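Local coordinates for protein glycosyl hydrolase, family 38 (Enterococcus faecalis, PDB 5KBP) that probably hydrolyses alpha-mannosidic linkages as a metal-dependent alpha-mannosidase of glycoside hydrolase family 38, at residues I91-F96 with G124-T129; I98-N103 with S691-V696; Q135-M140 with T183-L188. All coordinates share one frame; numbering follows the deposited sequence.

Contact 1: residues I91-F96 with G124-T129; sequences ILQDDF and GYFPDT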
ATOM      1  N   ILE A  91       0.709  19.406   2.770  1.00 39.99           N
ATOM      2  CA  ILE A  91       1.618  18.912   1.744  1.00 45.35           C
ATOM      3  C   ILE A  91       1.735  19.977   0.661  1.00 47.20           C
ATOM      4  O   ILE A  91       0.941  20.918   0.591  1.00 48.79           O
ATOM      5  CB  ILE A  91       1.150  17.569   1.140  1.00 45.06           C
ATOM      6  CG1 ILE A  91      -0.347  17.611   0.813  1.00 44.93           C
ATOM      7  CG2 ILE A  91       1.454  16.421   2.087  1.00 46.15           C
ATOM      8  CD1 ILE A  91      -0.667  18.036  -0.605  1.00 44.50           C
ATOM      9  N   LEU A  92       2.747  19.820  -0.188  1.00 42.65           N
ATOM     10  CA  LEU A  92       2.929  20.674  -1.357  1.00 45.31           C
ATOM     11  C   LEU A  92       2.287  19.976  -2.550  1.00 48.18           C
ATOM     12  O   LEU A  92       2.829  18.996  -3.069  1.00 56.66           O
ATOM     13  CB  LEU A  92       4.408  20.949  -1.610  1.00 34.71           C
ATOM     14  CG  LEU A  92       5.187  21.635  -0.487  1.00 47.33           C
ATOM     15  CD1 LEU A  92       6.565  22.052  -0.986  1.00 47.98           C
ATOM     16  CD2 LEU A  92       4.416  22.826   0.065  1.00 41.24           C
ATOM     17  N   GLN A  93       1.139  20.480  -2.985  1.00 42.62           N
ATOM     18  CA  GLN A  93       0.299  19.788  -3.949  1.00 48.42           C
ATOM     19  C   GLN A  93       0.530  20.300  -5.365  1.00 53.11           C
ATOM     20  O   GLN A  93       1.216  21.297  -5.597  1.00 63.21           O
ATOM     21  CB  GLN A  93      -1.181  19.951  -3.584  1.00 51.32           C
ATOM     22  CG  GLN A  93      -1.785  21.286  -4.010  1.00 59.22           C
ATOM     23  CD  GLN A  93      -1.415  22.436  -3.089  1.00 67.00           C
ATOM     24  OE1 GLN A  93      -0.499  22.327  -2.274  1.00 67.81           O
ATOM     25  NE2 GLN A  93      -2.137  23.544  -3.212  1.00 73.11           N
ATOM     26  N   ASP A  94      -0.061  19.586  -6.320  1.00 51.22           N
ATOM     27  CA  ASP A  94      -0.280  20.113  -7.657  1.00 54.26           C
ATOM     28  C   ASP A  94      -1.615  20.844  -7.665  1.00 51.80           C
ATOM     29  O   ASP A  94      -2.629  20.296  -7.220  1.00 47.41           O
ATOM     30  CB  ASP A  94      -0.274  18.999  -8.702  1.00 55.90           C
ATOM     31  CG  ASP A  94      -0.479  19.524 -10.111  1.00 65.23           C
ATOM     32  OD1 ASP A  94      -1.646  19.727 -10.508  1.00 70.98           O
ATOM     33  OD2 ASP A  94       0.526  19.742 -10.819  1.00 69.36           O
ATOM     34  N   ASP A  95      -1.612  22.078  -8.168  1.00 61.42           N
ATOM     35  CA  ASP A  95      -2.794  22.927  -8.050  1.00 61.31           C
ATOM     36  C   ASP A  95      -3.965  22.381  -8.858  1.00 55.96           C
ATOM     37  O   ASP A  95      -5.064  22.191  -8.326  1.00 52.91           O
ATOM     38  CB  ASP A  95      -2.457  24.355  -8.481  1.00 77.80           C
ATOM     39  CG  ASP A  95      -1.846  25.173  -7.359  1.00 92.04           C
ATOM     40  OD1 ASP A  95      -1.944  24.741  -6.192  1.00 96.38           O
ATOM     41  OD2 ASP A  95      -1.279  26.250  -7.641  1.00 98.53           O
ATOM     42  N   PHE A  96      -3.747  22.113 -10.146  1.00 53.89           N
ATOM     43  CA  PHE A  96      -4.854  21.808 -11.045  1.00 53.85           C
ATOM     44  C   PHE A  96      -5.329  20.363 -10.962  1.00 52.53           C
ATOM     45  O   PHE A  96      -6.475  20.086 -11.334  1.00 59.10           O
ATOM     46  CB  PHE A  96      -4.458  22.128 -12.488  1.00 56.28           C
ATOM     47  CG  PHE A  96      -4.231  23.590 -12.746  1.00 66.52           C
ATOM     48  CD1 PHE A  96      -5.300  24.470 -12.804  1.00 67.18           C
ATOM     49  CD2 PHE A  96      -2.951  24.084 -12.938  1.00 68.50           C
ATOM     50  CE1 PHE A  96      -5.097  25.816 -13.042  1.00 65.63           C
ATOM     51  CE2 PHE A  96      -2.741  25.431 -13.178  1.00 71.77           C
ATOM     52  CZ  PHE A  96      -3.816  26.297 -13.230  1.00 70.52           C
ATOM     53  N   GLY A 124       2.093  31.572   1.297  1.00 50.27           N
ATOM     54  CA  GLY A 124       1.759  30.535   0.339  1.00 45.84           C
ATOM     55  C   GLY A 124       3.014  30.026  -0.338  1.00 43.32           C
ATOM     56  O   GLY A 124       3.768  30.807  -0.922  1.00 50.59           O
ATOM     57  N   TYR A 125       3.259  28.723  -0.263  1.00 48.37           N
ATOM     58  CA  TYR A 125       4.520  28.132  -0.704  1.00 46.61           C
ATOM     59  C   TYR A 125       4.246  27.239  -1.911  1.00 47.53           C
ATOM     60  O   TYR A 125       3.748  26.120  -1.766  1.00 49.23           O
ATOM     61  CB  TYR A 125       5.169  27.357   0.441  1.00 47.65           C
ATOM     62  CG  TYR A 125       6.668  27.188   0.325  1.00 41.53           C
ATOM     63  CD1 TYR A 125       7.513  28.290   0.325  1.00 49.15           C
ATOM     64  CD2 TYR A 125       7.241  25.926   0.245  1.00 38.89           C
ATOM     65  CE1 TYR A 125       8.887  28.139   0.227  1.00 43.10           C
ATOM     66  CE2 TYR A 125       8.610  25.764   0.150  1.00 40.27           C
ATOM     67  CZ  TYR A 125       9.429  26.874   0.142  1.00 44.34           C
ATOM     68  OH  TYR A 125      10.792  26.717   0.046  1.00 43.51           O
ATOM     69  N   PHE A 126       4.576  27.739  -3.102  1.00 51.42           N
ATOM     70  CA  PHE A 126       4.438  26.984  -4.349  1.00 55.26           C
ATOM     71  C   PHE A 126       5.758  27.001  -5.116  1.00 64.22           C
ATOM     72  O   PHE A 126       5.824  27.477  -6.252  1.00 69.79           O
ATOM     73  CB  PHE A 126       3.312  27.557  -5.208  1.00 46.90           C
ATOM     74  CG  PHE A 126       1.999  27.675  -4.494  1.00 52.30           C
ATOM     75  CD1 PHE A 126       1.111  26.614  -4.468  1.00 52.40           C
ATOM     76  CD2 PHE A 126       1.646  28.854  -3.857  1.00 47.07           C
ATOM     77  CE1 PHE A 126      -0.099  26.720  -3.817  1.00 55.74           C
ATOM     78  CE2 PHE A 126       0.435  28.966  -3.202  1.00 50.28           C
ATOM     79  CZ  PHE A 126      -0.437  27.897  -3.183  1.00 52.36           C
ATOM     80  N   PRO A 127       6.831  26.462  -4.529  1.00 53.57           N
ATOM     81  CA  PRO A 127       8.151  26.628  -5.157  1.00 50.23           C
ATOM     82  C   PRO A 127       8.310  25.861  -6.458  1.00 49.56           C
ATOM     83  O   PRO A 127       9.074  26.299  -7.327  1.00 54.14           O
ATOM     84  CB  PRO A 127       9.113  26.115  -4.079  1.00 50.04           C
ATOM     85  CG  PRO A 127       8.316  25.103  -3.335  1.00 52.79           C
ATOM     86  CD  PRO A 127       6.895  25.607  -3.329  1.00 52.65           C
ATOM     87  N   ASP A 128       7.609  24.738  -6.628  1.00 51.54           N
ATOM     88  CA  ASP A 128       7.799  23.888  -7.797  1.00 62.31           C
ATOM     89  C   ASP A 128       6.473  23.460  -8.420  1.00 67.15           C
ATOM     90  O   ASP A 128       6.433  22.469  -9.156  1.00 81.34           O
ATOM     91  CB  ASP A 128       8.632  22.657  -7.426  1.00 71.85           C
ATOM     92  CG  ASP A 128       9.328  22.042  -8.621  1.00 83.10           C
ATOM     93  OD1 ASP A 128       9.578  22.773  -9.602  1.00 86.33           O
ATOM     94  OD2 ASP A 128       9.625  20.829  -8.579  1.00 86.52           O
ATOM     95  N   THR A 129       5.392  24.188  -8.150  1.00 63.36           N
ATOM     96  CA  THR A 129       4.081  23.800  -8.655  1.00 66.31           C
ATOM     97  C   THR A 129       4.006  24.018 -10.162  1.00 62.86           C
ATOM     98  O   THR A 129       4.356  25.090 -10.666  1.00 60.68           O
ATOM     99  CB  THR A 129       2.982  24.597  -7.950  1.00 66.48           C
ATOM    100  OG1 THR A 129       3.157  24.503  -6.530  1.00 59.54           O
ATOM    101  CG2 THR A 129       1.609  24.053  -8.319  1.00 67.72           C
TER
HETATM  102  O   HOH W   1       2.278  23.905  -2.744  1.00 48.30           O
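Leu92 packs against Tyr125 and Pro127 in the apolar part of this contact. Its CD1 methyl reaches the edge of the Tyr125 ring, 4.1 Å from CD2 of Tyr125, and also lies beside the Pro127 ring, whereas its CD2 methyl rests against the backbone carbonyl of Tyr125.

Two polar side chains meet the Phe126 ring at CE1. The amide nitrogen of Gln93 approaches the ring edge near its plane, with Gln93 NE2 3.8 Å from Phe126 CE1 and the amide turned 65° from the ring. The Asp95 carboxylate comes in obliquely, its OD1 3.6 Å from Phe126 CE1, and is also in van der Waals contact with Thr129, whose CG2 methyl lies 3.7 Å from Asp95 OD2. Gln93 bends at chi2 (-78°), which brings its amide back toward the strand, and NE2 is held by Asn103 of the helix 100-117.

A water provides the hydrogen-bonded link between the two segments. It donates to Gln93 OE1 at 3.2 Å and to the backbone O of Tyr125 at 2.8 Å, joining the loop to strand 124-126, an edge strand of a mixed sheet in the N-terminal family 38 region.

Both ends of the buried Gln93 amide are thus engaged, which fixes its rotation. Asp95 OD2 also receives a weak bond from Met133 N, so the segments are linked through water and outside partners rather than directly.

Contact 2: residues I98-N103 with S691-V696; sequences ISSESN and SIYEVV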
ATOM      1  N   ILE A  98      -5.814  18.370  -8.311  1.00 49.11           N
ATOM      2  CA  ILE A  98      -6.621  17.985  -7.162  1.00 48.58           C
ATOM      3  C   ILE A  98      -7.855  18.877  -7.116  1.00 52.49           C
ATOM      4  O   ILE A  98      -7.885  19.971  -7.684  1.00 50.21           O
ATOM      5  CB  ILE A  98      -5.842  18.056  -5.832  1.00 39.34           C
ATOM      6  CG1 ILE A  98      -5.567  19.506  -5.435  1.00 39.22           C
ATOM      7  CG2 ILE A  98      -4.541  17.279  -5.940  1.00 34.29           C
ATOM      8  CD1 ILE A  98      -4.927  19.638  -4.070  1.00 35.42           C
ATOM      9  N   SER A  99      -8.884  18.390  -6.428  1.00 51.40           N
ATOM     10  CA  SER A  99     -10.170  19.070  -6.418  1.00 51.25           C
ATOM     11  C   SER A  99     -10.070  20.423  -5.721  1.00 45.29           C
ATOM     12  O   SER A  99      -9.098  20.730  -5.024  1.00 51.38           O
ATOM     13  CB  SER A  99     -11.232  18.208  -5.732  1.00 56.67           C
ATOM     14  OG  SER A  99     -10.936  18.028  -4.358  1.00 54.62           O
ATOM     15  N   SER A 100     -11.105  21.241  -5.928  1.00 40.83           N
ATOM     16  CA  SER A 100     -11.159  22.556  -5.299  1.00 47.36           C
ATOM     17  C   SER A 100     -11.133  22.439  -3.781  1.00 45.31           C
ATOM     18  O   SER A 100     -10.394  23.163  -3.102  1.00 48.96           O
ATOM     19  CB  SER A 100     -12.413  23.302  -5.760  1.00 41.20           C
ATOM     20  OG  SER A 100     -12.401  23.507  -7.161  1.00 47.32           O
ATOM     21  N   GLU A 101     -11.934  21.526  -3.230  1.00 45.54           N
ATOM     22  CA  GLU A 101     -11.962  21.344  -1.783  1.00 41.33           C
ATOM     23  C   GLU A 101     -10.646  20.781  -1.266  1.00 44.94           C
ATOM     24  O   GLU A 101     -10.192  21.160  -0.180  1.00 50.79           O
ATOM     25  CB  GLU A 101     -13.126  20.436  -1.389  1.00 42.13           C
ATOM     26  CG  GLU A 101     -14.474  21.130  -1.406  1.00 50.89           C
ATOM     27  CD  GLU A 101     -14.568  22.229  -0.366  1.00 50.69           C
ATOM     28  OE1 GLU A 101     -14.020  22.052   0.743  1.00 42.90           O
ATOM     29  OE2 GLU A 101     -15.187  23.273  -0.659  1.00 50.61           O
ATOM     30  N   SER A 102     -10.017  19.878  -2.024  1.00 47.97           N
ATOM     31  CA  SER A 102      -8.748  19.301  -1.585  1.00 49.12           C
ATOM     32  C   SER A 102      -7.686  20.378  -1.391  1.00 40.49           C
ATOM     33  O   SER A 102      -6.844  20.274  -0.491  1.00 42.25           O
ATOM     34  CB  SER A 102      -8.269  18.255  -2.588  1.00 43.94           C
ATOM     35  OG  SER A 102      -9.128  17.131  -2.594  1.00 40.97           O
ATOM     36  N   ASN A 103      -7.710  21.419  -2.226  1.00 39.97           N
ATOM     37  CA  ASN A 103      -6.812  22.549  -2.018  1.00 45.80           C
ATOM     38  C   ASN A 103      -7.123  23.263  -0.711  1.00 47.32           C
ATOM     39  O   ASN A 103      -6.210  23.716  -0.011  1.00 42.12           O
ATOM     40  CB  ASN A 103      -6.910  23.519  -3.195  1.00 46.55           C
ATOM     41  CG  ASN A 103      -6.214  22.996  -4.435  1.00 55.37           C
ATOM     42  OD1 ASN A 103      -4.985  22.960  -4.496  1.00 59.80           O
ATOM     43  ND2 ASN A 103      -6.993  22.599  -5.434  1.00 48.77           N
ATOM     44  N   SER A 691     -11.817  24.888 -13.446  1.00 51.89           N
ATOM     45  CA  SER A 691     -10.570  24.912 -12.692  1.00 48.03           C
ATOM     46  C   SER A 691     -10.856  24.801 -11.200  1.00 48.88           C
ATOM     47  O   SER A 691     -11.719  24.022 -10.784  1.00 50.06           O
ATOM     48  CB  SER A 691      -9.779  26.186 -12.996  1.00 48.53           C
ATOM     49  OG  SER A 691      -8.477  26.118 -12.441  1.00 48.22           O
ATOM     50  N   ILE A 692     -10.144  25.575 -10.388  1.00 44.72           N
ATOM     51  CA  ILE A 692     -10.283  25.532  -8.937  1.00 43.02           C
ATOM     52  C   ILE A 692     -11.146  26.713  -8.516  1.00 38.59           C
ATOM     53  O   ILE A 692     -10.684  27.859  -8.511  1.00 42.03           O
ATOM     54  CB  ILE A 692      -8.918  25.557  -8.239  1.00 39.51           C
ATOM     55  CG1 ILE A 692      -8.052  24.406  -8.751  1.00 37.34           C
ATOM     56  CG2 ILE A 692      -9.094  25.480  -6.729  1.00 37.87           C
ATOM     57  CD1 ILE A 692      -8.713  23.051  -8.628  1.00 36.48           C
ATOM     58  N   TYR A 693     -12.399  26.428  -8.155  1.00 43.05           N
ATOM     59  CA  TYR A 693     -13.367  27.454  -7.763  1.00 43.35           C
ATOM     60  C   TYR A 693     -13.490  28.533  -8.836  1.00 45.31           C
ATOM     61  O   TYR A 693     -13.627  29.722  -8.539  1.00 47.42           O
ATOM     62  CB  TYR A 693     -13.000  28.081  -6.416  1.00 49.12           C
ATOM     63  CG  TYR A 693     -13.062  27.138  -5.236  1.00 56.76           C
ATOM     64  CD1 TYR A 693     -14.271  26.608  -4.808  1.00 57.36           C
ATOM     65  CD2 TYR A 693     -11.913  26.800  -4.534  1.00 60.27           C
ATOM     66  CE1 TYR A 693     -14.332  25.753  -3.724  1.00 57.63           C
ATOM     67  CE2 TYR A 693     -11.965  25.948  -3.446  1.00 60.88           C
ATOM     68  CZ  TYR A 693     -13.177  25.426  -3.046  1.00 56.14           C
ATOM     69  OH  TYR A 693     -13.235  24.577  -1.965  1.00 49.88           O
ATOM     70  N   GLU A 694     -13.450  28.114 -10.100  1.00 44.96           N
ATOM     71  CA  GLU A 694     -13.339  29.076 -11.185  1.00 56.62           C
ATOM     72  C   GLU A 694     -13.639  28.395 -12.512  1.00 62.37           C
ATOM     73  O   GLU A 694     -13.181  27.277 -12.759  1.00 58.35           O
ATOM     74  CB  GLU A 694     -11.933  29.694 -11.210  1.00 56.53           C
ATOM     75  CG  GLU A 694     -11.571  30.429 -12.483  1.00 60.26           C
ATOM     76  CD  GLU A 694     -10.129  30.897 -12.480  1.00 66.95           C
ATOM     77  OE1 GLU A 694      -9.878  32.062 -12.851  1.00 67.31           O
ATOM     78  OE2 GLU A 694      -9.248  30.100 -12.094  1.00 71.97           O
ATOM     79  N   VAL A 695     -14.410  29.075 -13.353  1.00 64.55           N
ATOM     80  CA  VAL A 695     -14.540  28.733 -14.764  1.00 60.12           C
ATOM     81  C   VAL A 695     -13.616  29.688 -15.509  1.00 63.73           C
ATOM     82  O   VAL A 695     -13.979  30.834 -15.791  1.00 77.24           O
ATOM     83  CB  VAL A 695     -15.987  28.835 -15.252  1.00 62.75           C
ATOM     84  CG1 VAL A 695     -16.060  28.573 -16.748  1.00 64.62           C
ATOM     85  CG2 VAL A 695     -16.869  27.855 -14.495  1.00 66.89           C
ATOM     86  N   VAL A 696     -12.413  29.221 -15.820  1.00 57.93           N
ATOM     87  CA  VAL A 696     -11.361  30.076 -16.355  1.00 59.32           C
ATOM     88  C   VAL A 696     -11.519  30.202 -17.865  1.00 60.90           C
ATOM     89  O   VAL A 696     -11.880  29.240 -18.557  1.00 60.75           O
ATOM     90  CB  VAL A 696      -9.969  29.531 -15.974  1.00 53.58           C
ATOM     91  CG1 VAL A 696      -9.718  28.171 -16.614  1.00 48.57           C
ATOM     92  CG2 VAL A 696      -8.882  30.522 -16.353  1.00 55.71           C
TER
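The Tyr693 ring lies flat beneath Ser100, whose CB sits over the ring centre in a CH-pi contact, 3.5 Å from the centroid of Tyr693 and 10° off the ring normal. With Ser100 OG beside its own backbone N (chi1 -61°), the hydroxyl oxygen accepts from Tyr693 N at 3.1 Å, so one serine meets both the ring and the backbone of the tyrosine. At the far end the carboxylate of Glu101 stands almost perpendicular to the ring, the planes 89° apart, with OE2 at the ring edge. Tyr693 OH donates to Glu101 OE2 at 2.7 Å, meeting this oxygen from above the carboxylate plane.

Ser100 and Glu101 belong to the first turn of helix 100-117, N-capped by Ser99, whose OG accepts from Ser102 N and is also hydrogen-bonded to Glu318; the turn abuts the loop between antiparallel strands 686-690 and 695-699, and so joins the N-terminal family 38 region to the C-terminal beta-rich part. Arg846 and Arg105 form salt bridges with Glu101 OE1, while Thr832 bonds to OE2; the two arginines would probably favour the ionised form of this buried glutamate.

Ile692 crosses Asn103 at about a right angle. Its CD1 methyl lies 3.3 Å from Ile98 O and 3.7 Å from Asn103 ND2, which also makes a weak bond to Ser99 O, while Asn103 OD1 accepts from Gln93.

Contact 3: residues Q135-M140 with T183-L188; sequences QTPQMM and TKIFGL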
ATOM      1  N   GLN A 135      -7.355  31.288  -8.890  1.00 42.64           N
ATOM      2  CA  GLN A 135      -7.975  31.713  -7.640  1.00 43.11           C
ATOM      3  C   GLN A 135      -7.015  31.705  -6.455  1.00 48.61           C
ATOM      4  O   GLN A 135      -7.478  31.784  -5.311  1.00 42.19           O
ATOM      5  CB  GLN A 135      -9.187  30.829  -7.325  1.00 45.38           C
ATOM      6  CG  GLN A 135     -10.426  31.127  -8.155  1.00 44.14           C
ATOM      7  CD  GLN A 135     -11.207  32.328  -7.647  1.00 45.45           C
ATOM      8  OE1 GLN A 135     -10.659  33.210  -6.987  1.00 42.89           O
ATOM      9  NE2 GLN A 135     -12.501  32.360  -7.949  1.00 49.35           N
ATOM     10  N   THR A 136      -5.707  31.618  -6.696  1.00 50.42           N
ATOM     11  CA  THR A 136      -4.749  31.603  -5.590  1.00 49.24           C
ATOM     12  C   THR A 136      -4.870  32.817  -4.676  1.00 48.23           C
ATOM     13  O   THR A 136      -4.882  32.631  -3.447  1.00 52.05           O
ATOM     14  CB  THR A 136      -3.321  31.465  -6.133  1.00 46.22           C
ATOM     15  OG1 THR A 136      -3.239  30.326  -6.998  1.00 48.48           O
ATOM     16  CG2 THR A 136      -2.336  31.294  -4.990  1.00 37.40           C
ATOM     17  N   PRO A 137      -4.957  34.060  -5.175  1.00 45.48           N
ATOM     18  CA  PRO A 137      -5.046  35.197  -4.239  1.00 48.78           C
ATOM     19  C   PRO A 137      -6.242  35.129  -3.305  1.00 53.74           C
ATOM     20  O   PRO A 137      -6.096  35.384  -2.103  1.00 51.15           O
ATOM     21  CB  PRO A 137      -5.128  36.413  -5.174  1.00 49.41           C
ATOM     22  CG  PRO A 137      -4.491  35.961  -6.432  1.00 43.07           C
ATOM     23  CD  PRO A 137      -4.872  34.523  -6.573  1.00 43.62           C
ATOM     24  N   GLN A 138      -7.425  34.787  -3.821  1.00 54.73           N
ATOM     25  CA  GLN A 138      -8.596  34.699  -2.954  1.00 51.56           C
ATOM     26  C   GLN A 138      -8.466  33.550  -1.962  1.00 46.75           C
ATOM     27  O   GLN A 138      -8.850  33.685  -0.795  1.00 47.01           O
ATOM     28  CB  GLN A 138      -9.868  34.543  -3.788  1.00 47.60           C
ATOM     29  CG  GLN A 138     -11.139  34.566  -2.954  1.00 47.76           C
ATOM     30  CD  GLN A 138     -12.388  34.309  -3.770  1.00 58.30           C
ATOM     31  OE1 GLN A 138     -13.499  34.584  -3.321  1.00 57.68           O
ATOM     32  NE2 GLN A 138     -12.212  33.773  -4.971  1.00 63.30           N
ATOM     33  N   MET A 139      -7.916  32.415  -2.403  1.00 43.98           N
ATOM     34  CA  MET A 139      -7.769  31.275  -1.504  1.00 44.02           C
ATOM     35  C   MET A 139      -6.711  31.540  -0.440  1.00 53.83           C
ATOM     36  O   MET A 139      -6.853  31.095   0.705  1.00 51.91           O
ATOM     37  CB  MET A 139      -7.435  30.015  -2.302  1.00 48.45           C
ATOM     38  CG  MET A 139      -8.538  29.583  -3.260  1.00 57.06           C
ATOM     39  SD  MET A 139      -8.212  28.001  -4.055  1.00 69.18           S
ATOM     40  CE  MET A 139      -8.137  26.916  -2.632  1.00 76.18           C
ATOM     41  N   MET A 140      -5.641  32.256  -0.795  1.00 48.59           N
ATOM     42  CA  MET A 140      -4.661  32.666   0.209  1.00 47.79           C
ATOM     43  C   MET A 140      -5.293  33.614   1.220  1.00 49.90           C
ATOM     44  O   MET A 140      -5.124  33.452   2.435  1.00 51.64           O
ATOM     45  CB  MET A 140      -3.454  33.330  -0.459  1.00 46.44           C
ATOM     46  CG  MET A 140      -2.620  32.417  -1.342  1.00 47.66           C
ATOM     47  SD  MET A 140      -2.133  30.890  -0.525  1.00 48.20           S
ATOM     48  CE  MET A 140      -2.905  29.689  -1.605  1.00 53.45           C
ATOM     49  N   THR A 183      -9.252  40.032  -5.809  1.00 55.05           N
ATOM     50  CA  THR A 183      -8.444  39.874  -4.608  1.00 54.86           C
ATOM     51  C   THR A 183      -6.967  39.901  -4.983  1.00 53.48           C
ATOM     52  O   THR A 183      -6.546  39.267  -5.953  1.00 49.23           O
ATOM     53  CB  THR A 183      -8.787  38.567  -3.891  1.00 54.57           C
ATOM     54  OG1 THR A 183     -10.176  38.562  -3.538  1.00 62.91           O
ATOM     55  CG2 THR A 183      -7.954  38.416  -2.625  1.00 47.71           C
ATOM     56  N   LYS A 184      -6.182  40.643  -4.208  1.00 48.02           N
ATOM     57  CA  LYS A 184      -4.794  40.926  -4.543  1.00 48.13           C
ATOM     58  C   LYS A 184      -3.892  40.550  -3.377  1.00 55.01           C
ATOM     59  O   LYS A 184      -4.138  40.962  -2.238  1.00 65.89           O
ATOM     60  CB  LYS A 184      -4.633  42.407  -4.911  1.00 49.94           C
ATOM     61  CG  LYS A 184      -3.254  42.994  -4.685  1.00 62.69           C
ATOM     62  CD  LYS A 184      -3.192  44.403  -5.255  1.00 71.73           C
ATOM     63  CE  LYS A 184      -2.265  45.302  -4.453  1.00 75.08           C
ATOM     64  NZ  LYS A 184      -2.764  45.530  -3.068  1.00 75.67           N
ATOM     65  N   ILE A 185      -2.857  39.761  -3.665  1.00 49.84           N
ATOM     66  CA  ILE A 185      -1.866  39.356  -2.677  1.00 49.72           C
ATOM     67  C   ILE A 185      -0.486  39.782  -3.171  1.00 51.58           C
ATOM     68  O   ILE A 185      -0.306  40.181  -4.321  1.00 56.51           O
ATOM     69  CB  ILE A 185      -1.898  37.842  -2.396  1.00 48.56           C
ATOM     70  CG1 ILE A 185      -1.524  37.060  -3.657  1.00 51.01           C
ATOM     71  CG2 ILE A 185      -3.268  37.421  -1.896  1.00 48.67           C
ATOM     72  CD1 ILE A 185      -1.303  35.580  -3.420  1.00 45.62           C
ATOM     73  N   PHE A 186       0.494  39.688  -2.276  1.00 49.33           N
ATOM     74  CA  PHE A 186       1.880  39.978  -2.617  1.00 50.48           C
ATOM     75  C   PHE A 186       2.543  38.720  -3.163  1.00 50.73           C
ATOM     76  O   PHE A 186       2.495  37.661  -2.529  1.00 48.65           O
ATOM     77  CB  PHE A 186       2.644  40.496  -1.399  1.00 47.39           C
ATOM     78  CG  PHE A 186       4.112  40.692  -1.647  1.00 48.33           C
ATOM     79  CD1 PHE A 186       4.558  41.741  -2.432  1.00 52.76           C
ATOM     80  CD2 PHE A 186       5.044  39.828  -1.097  1.00 50.24           C
ATOM     81  CE1 PHE A 186       5.907  41.924  -2.667  1.00 54.00           C
ATOM     82  CE2 PHE A 186       6.395  40.007  -1.326  1.00 51.19           C
ATOM     83  CZ  PHE A 186       6.826  41.057  -2.113  1.00 48.32           C
ATOM     84  N   GLY A 187       3.159  38.837  -4.336  1.00 51.94           N
ATOM     85  CA  GLY A 187       3.799  37.716  -5.001  1.00 50.43           C
ATOM     86  C   GLY A 187       5.312  37.814  -4.896  1.00 49.77           C
ATOM     87  O   GLY A 187       5.902  38.843  -5.234  1.00 57.85           O
ATOM     88  N   LEU A 188       5.926  36.731  -4.421  1.00 44.92           N
ATOM     89  CA  LEU A 188       7.376  36.620  -4.303  1.00 43.37           C
ATOM     90  C   LEU A 188       7.848  35.550  -5.277  1.00 47.82           C
ATOM     91  O   LEU A 188       7.594  34.358  -5.071  1.00 52.82           O
ATOM     92  CB  LEU A 188       7.785  36.285  -2.869  1.00 41.99           C
ATOM     93  CG  LEU A 188       9.287  36.198  -2.576  1.00 53.42           C
ATOM     94  CD1 LEU A 188       9.973  37.512  -2.917  1.00 58.84           C
ATOM     95  CD2 LEU A 188       9.535  35.819  -1.123  1.00 56.45           C
TER
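Pro137 and Ile185 form the hydrophobic centre of this contact. The CG2 methyl of Ile185 lies 3.9 Å from Pro137 CB and touches the Pro137 carbonyl oxygen, while the longer branch runs past the CA of Pro137 to Met140, where Ile185 CD1 meets Met140 CG at 4.0 Å. Ile185 holds CG1 between its backbone N and carbonyl carbon (chi1 64°), which directs both branches onto the helix. Met140 turns at chi2 and chi3, carrying its sulfur and terminal methyl away from the strand.

Thr183 packs on backbone and aliphatic atoms. Its carbonyl O is 3.3 Å from Pro137 CB, and its CG2 methyl packs 3.8 Å from Gln138 CA. The Thr183 side chain crosses that of Gln138 at about a right angle, its OG1 near Gln138 CB, and this hydroxyl is hydrogen-bonded to Asp181.

The polar bonds of Gln135 and Gln138 lie on the helix side. Gln138 extends away from the strand and gives its NE2 to Gln135 OE1 at 2.6 Å, the donor standing above the carbonyl plane. Phe890 O receives bonds from both amide nitrogens, and Ile892 N is bonded to Gln138 OE1, so the C-terminal beta-sandwich region meets the helix here.

Helix 136-140 crosses strand 184-188 at 98°, with axes 7.4 Å apart at closest approach. This is alpha-on-beta layering: a short helix lies across a mixed sheet in the N-terminal family 38 region.

In the fold
From the N terminus, the loop at 91-96 opens contact 1 and leads into helix 100-117, where contact 2 opens at 98-103. The chain then returns at strand 124-126 to close contact 1 over 27 intervening residues. Contact 3 follows in series, joining helix 136-141 to strand 184-189 of the same mixed sheet that strand 124-126 borders. Contact 2 closes only at 691-696; it therefore crosses contact 1 and encloses contact 3. Whereas contacts 1 and 3 both lie within the N-terminal region, contact 2 ties it to the C-terminal strands. Direct touches connect all three: Phe96 with Ser691, Phe126 with Met140, and Gln135 with Tyr693.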